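Local coordinates for protein prolyl oligopeptidase (Novosphingobium capsulatum, PDB 1YR2) that probably hydrolyses oligopeptides on the carboxyl side of proline, and to a lesser extent alanine, as a serine peptidase of the S9A family, at residues Gly486-Phe498 against Gly562-Asn576. Sequence-based numbering, arbitrary orientation.
Sequences GPLPTLLYGYGGF and GVTPRHGLAIEGGSN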
# COMPACT_ATOMS: atom_id res chain seq x y z
N GLY A 486 -11.94 -17.74 -21.94
CA GLY A 486 -13.15 -17.09 -22.38
C GLY A 486 -13.69 -16.16 -21.32
O GLY A 486 -13.05 -15.93 -20.29
N PRO A 487 -14.87 -15.61 -21.58
CA PRO A 487 -15.57 -14.73 -20.62
C PRO A 487 -15.80 -15.40 -19.27
O PRO A 487 -16.16 -16.57 -19.23
CB PRO A 487 -16.91 -14.41 -21.30
CG PRO A 487 -16.78 -14.87 -22.72
CD PRO A 487 -15.58 -15.72 -22.87
N LEU A 488 -15.57 -14.67 -18.19
CA LEU A 488 -15.72 -15.22 -16.84
C LEU A 488 -16.52 -14.28 -15.95
O LEU A 488 -16.47 -13.08 -16.17
CB LEU A 488 -14.34 -15.41 -16.24
CG LEU A 488 -13.51 -16.59 -16.76
CD1 LEU A 488 -12.15 -16.58 -16.06
CD2 LEU A 488 -14.26 -17.90 -16.52
N PRO A 489 -17.24 -14.78 -14.95
CA PRO A 489 -17.71 -13.90 -13.87
C PRO A 489 -16.55 -13.02 -13.38
O PRO A 489 -15.43 -13.51 -13.16
CB PRO A 489 -18.16 -14.86 -12.79
CG PRO A 489 -18.59 -16.06 -13.57
CD PRO A 489 -17.65 -16.18 -14.73
N THR A 490 -16.82 -11.73 -13.22
CA THR A 490 -15.75 -10.76 -13.03
C THR A 490 -16.10 -9.87 -11.87
O THR A 490 -17.24 -9.44 -11.71
CB THR A 490 -15.58 -9.92 -14.31
OG1 THR A 490 -15.17 -10.75 -15.39
CG2 THR A 490 -14.48 -8.88 -14.17
N LEU A 491 -15.09 -9.61 -11.04
CA LEU A 491 -15.15 -8.67 -9.96
C LEU A 491 -14.30 -7.46 -10.37
O LEU A 491 -13.08 -7.58 -10.53
CB LEU A 491 -14.58 -9.32 -8.69
CG LEU A 491 -14.76 -8.59 -7.35
CD1 LEU A 491 -14.33 -9.52 -6.20
CD2 LEU A 491 -13.96 -7.36 -7.29
N LEU A 492 -14.96 -6.31 -10.51
CA LEU A 492 -14.32 -5.04 -10.92
C LEU A 492 -14.29 -4.10 -9.74
O LEU A 492 -15.33 -3.79 -9.18
CB LEU A 492 -15.11 -4.41 -12.06
CG LEU A 492 -14.80 -2.97 -12.43
CD1 LEU A 492 -13.34 -2.84 -12.92
CD2 LEU A 492 -15.80 -2.46 -13.44
N TYR A 493 -13.10 -3.68 -9.37
CA TYR A 493 -12.81 -2.82 -8.23
C TYR A 493 -12.34 -1.44 -8.66
O TYR A 493 -11.69 -1.26 -9.70
CB TYR A 493 -11.75 -3.50 -7.38
CG TYR A 493 -11.40 -2.78 -6.11
CD1 TYR A 493 -12.14 -2.97 -4.96
CD2 TYR A 493 -10.33 -1.91 -6.06
CE1 TYR A 493 -11.82 -2.31 -3.81
CE2 TYR A 493 -10.01 -1.24 -4.87
CZ TYR A 493 -10.78 -1.46 -3.77
OH TYR A 493 -10.49 -0.82 -2.60
N GLY A 494 -12.74 -0.44 -7.89
CA GLY A 494 -12.23 0.90 -8.11
C GLY A 494 -12.30 1.71 -6.82
O GLY A 494 -12.90 1.27 -5.84
N TYR A 495 -11.64 2.85 -6.82
CA TYR A 495 -11.74 3.85 -5.72
C TYR A 495 -12.07 5.21 -6.30
O TYR A 495 -13.23 5.64 -6.27
CB TYR A 495 -10.45 3.87 -4.91
CG TYR A 495 -10.50 4.68 -3.63
CD1 TYR A 495 -11.13 4.19 -2.50
CD2 TYR A 495 -9.91 5.94 -3.53
CE1 TYR A 495 -11.16 4.92 -1.29
CE2 TYR A 495 -9.95 6.67 -2.33
CZ TYR A 495 -10.58 6.16 -1.24
OH TYR A 495 -10.61 6.86 -0.06
N GLY A 496 -11.08 5.86 -6.92
CA GLY A 496 -11.31 7.03 -7.75
C GLY A 496 -11.46 8.30 -6.94
O GLY A 496 -12.52 8.93 -6.89
N GLY A 497 -10.38 8.70 -6.29
CA GLY A 497 -10.42 9.89 -5.44
C GLY A 497 -9.24 10.08 -4.55
O GLY A 497 -8.40 9.18 -4.40
N PHE A 498 -9.09 11.31 -4.06
CA PHE A 498 -8.14 11.61 -2.98
C PHE A 498 -6.68 11.32 -3.29
O PHE A 498 -5.85 11.12 -2.40
CB PHE A 498 -8.61 10.90 -1.70
CG PHE A 498 -10.00 11.38 -1.23
CD1 PHE A 498 -10.12 12.55 -0.45
CD2 PHE A 498 -11.15 10.75 -1.65
CE1 PHE A 498 -11.36 13.03 -0.11
CE2 PHE A 498 -12.40 11.24 -1.29
CZ PHE A 498 -12.49 12.35 -0.49
N GLY A 562 -14.91 -9.34 -24.32
CA GLY A 562 -14.89 -10.75 -24.02
C GLY A 562 -14.26 -11.22 -22.73
O GLY A 562 -14.04 -12.45 -22.55
N VAL A 563 -13.97 -10.30 -21.80
CA VAL A 563 -13.50 -10.69 -20.46
C VAL A 563 -14.62 -11.20 -19.57
O VAL A 563 -14.40 -12.11 -18.78
CB VAL A 563 -12.81 -9.53 -19.73
CG1 VAL A 563 -12.31 -9.95 -18.37
CG2 VAL A 563 -11.66 -9.01 -20.57
N THR A 564 -15.82 -10.64 -19.74
CA THR A 564 -16.96 -10.84 -18.84
C THR A 564 -18.26 -11.05 -19.60
O THR A 564 -18.52 -10.32 -20.55
CB THR A 564 -17.11 -9.55 -18.00
OG1 THR A 564 -15.84 -9.28 -17.39
CG2 THR A 564 -18.12 -9.74 -16.83
N PRO A 565 -19.10 -11.99 -19.18
CA PRO A 565 -20.43 -12.11 -19.79
C PRO A 565 -21.26 -10.89 -19.53
O PRO A 565 -21.05 -10.16 -18.54
CB PRO A 565 -21.04 -13.35 -19.11
CG PRO A 565 -19.92 -14.07 -18.46
CD PRO A 565 -18.85 -13.03 -18.17
N ARG A 566 -22.22 -10.65 -20.42
CA ARG A 566 -23.16 -9.54 -20.27
C ARG A 566 -23.76 -9.43 -18.87
O ARG A 566 -23.88 -8.32 -18.32
CB ARG A 566 -24.28 -9.66 -21.32
CG ARG A 566 -25.29 -8.54 -21.31
CD ARG A 566 -24.67 -7.18 -21.50
NE ARG A 566 -25.60 -6.08 -21.28
CZ ARG A 566 -25.87 -5.51 -20.11
NH1 ARG A 566 -25.30 -5.93 -18.98
NH2 ARG A 566 -26.75 -4.52 -20.07
N HIS A 567 -24.15 -10.56 -18.30
CA HIS A 567 -24.78 -10.57 -16.98
C HIS A 567 -23.88 -11.15 -15.89
O HIS A 567 -24.36 -11.62 -14.88
CB HIS A 567 -26.16 -11.29 -17.06
CG HIS A 567 -27.11 -10.62 -18.00
ND1 HIS A 567 -27.53 -9.32 -17.82
CD2 HIS A 567 -27.64 -11.03 -19.17
CE1 HIS A 567 -28.33 -8.98 -18.83
NE2 HIS A 567 -28.39 -9.99 -19.67
N GLY A 568 -22.56 -11.06 -16.08
CA GLY A 568 -21.59 -11.60 -15.14
C GLY A 568 -20.66 -10.58 -14.51
O GLY A 568 -19.61 -10.98 -14.03
N LEU A 569 -21.01 -9.31 -14.50
CA LEU A 569 -20.17 -8.28 -13.88
C LEU A 569 -20.60 -7.92 -12.45
O LEU A 569 -21.76 -7.54 -12.20
CB LEU A 569 -20.17 -7.02 -14.76
CG LEU A 569 -19.24 -5.90 -14.34
CD1 LEU A 569 -17.80 -6.34 -14.22
CD2 LEU A 569 -19.37 -4.78 -15.34
N ALA A 570 -19.69 -8.07 -11.50
CA ALA A 570 -19.88 -7.60 -10.13
C ALA A 570 -18.91 -6.46 -9.85
O ALA A 570 -17.79 -6.45 -10.36
CB ALA A 570 -19.62 -8.71 -9.14
N ILE A 571 -19.31 -5.52 -8.98
CA ILE A 571 -18.44 -4.39 -8.65
C ILE A 571 -18.31 -4.25 -7.15
O ILE A 571 -19.24 -4.54 -6.42
CB ILE A 571 -18.97 -3.08 -9.26
CG1 ILE A 571 -20.48 -2.88 -8.97
CG2 ILE A 571 -18.72 -3.09 -10.73
CD1 ILE A 571 -21.02 -1.48 -9.36
N GLU A 572 -17.13 -3.83 -6.70
CA GLU A 572 -16.89 -3.66 -5.26
C GLU A 572 -16.08 -2.37 -5.11
O GLU A 572 -15.29 -2.02 -5.99
CB GLU A 572 -16.08 -4.86 -4.74
CG GLU A 572 -15.98 -4.92 -3.22
CD GLU A 572 -15.29 -6.18 -2.63
OE1 GLU A 572 -15.21 -7.24 -3.29
OE2 GLU A 572 -14.81 -6.08 -1.47
N GLY A 573 -16.26 -1.73 -3.95
CA GLY A 573 -15.50 -0.56 -3.60
C GLY A 573 -15.79 -0.19 -2.16
O GLY A 573 -16.81 -0.64 -1.62
N GLY A 574 -14.89 0.56 -1.52
CA GLY A 574 -15.01 0.94 -0.11
C GLY A 574 -14.72 2.42 0.16
O GLY A 574 -13.81 3.01 -0.46
N SER A 575 -15.54 3.05 1.02
CA SER A 575 -15.39 4.43 1.49
C SER A 575 -15.77 5.40 0.31
O SER A 575 -16.92 5.42 -0.16
CB SER A 575 -13.99 4.69 2.07
OG SER A 575 -13.76 3.89 3.21
N ASN A 576 -14.85 6.21 -0.13
CA ASN A 576 -15.00 6.87 -1.44
C ASN A 576 -15.28 5.88 -2.57
O ASN A 576 -16.01 6.19 -3.52
CB ASN A 576 -13.79 7.76 -1.73
CG ASN A 576 -13.83 8.38 -3.10
OD1 ASN A 576 -14.63 9.32 -3.37
ND2 ASN A 576 -12.99 7.87 -4.00
O HOH W 1 -12.21 -13.74 -18.90
O HOH W 2 -12.52 1.12 -3.15
O HOH W 3 -15.45 7.64 -6.04
O HOH W 4 -12.46 7.40 1.45
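Leu488 N donates to Val563 O (2.9 Å), and a water joins this same carbonyl to Gly486 O. Next along the chain, Thr564 OG1 donates to Thr490 OG1 at 2.6 Å. With its OG1 anti to the carbonyl carbon (chi1 -64°), Thr490 donates in turn to Leu488 O, 2.8 Å from OG1 and above that carbonyl's plane. A valine in place of Thr490 would probably leave the buried Thr564 hydroxyl without its acceptor and Leu488 O without this donor. Pro565 lays CD against Leu488 O and opens a type I turn to Gly568, whose carbonyl takes the Thr490 N-H. Parallel pairing follows. Leu569 CD1 packs on Leu492 CB (4.0 Å); Ala570 N donates to Thr490 O, and Ala570 O accepts from Leu492 N. Ile571 CG2 meets Leu492 CD2, also at 4.0 Å, before Glu572 N reaches Leu492 O and the extended Glu572 side chain brings OE1 to 3.8 Å from Leu491 CD1. Past Gly573 and Ser575, in a GxSxG pattern consistent with the nucleophile elbow of this α/β-hydrolase family, Asn576 sets CB over the Tyr495 ring, 4.1 Å from its centroid. Asn576 ND2 donates to Gly496 O (3.1 Å) from above the carbonyl plane, and OD1 accepts from Tyr620 and Lys544. Strand 490-493 lies between strands 519-523 and 569-574; helix 544-560 covers Leu492 and Ile571, and helix 699-717 covers Ala570 and Glu572.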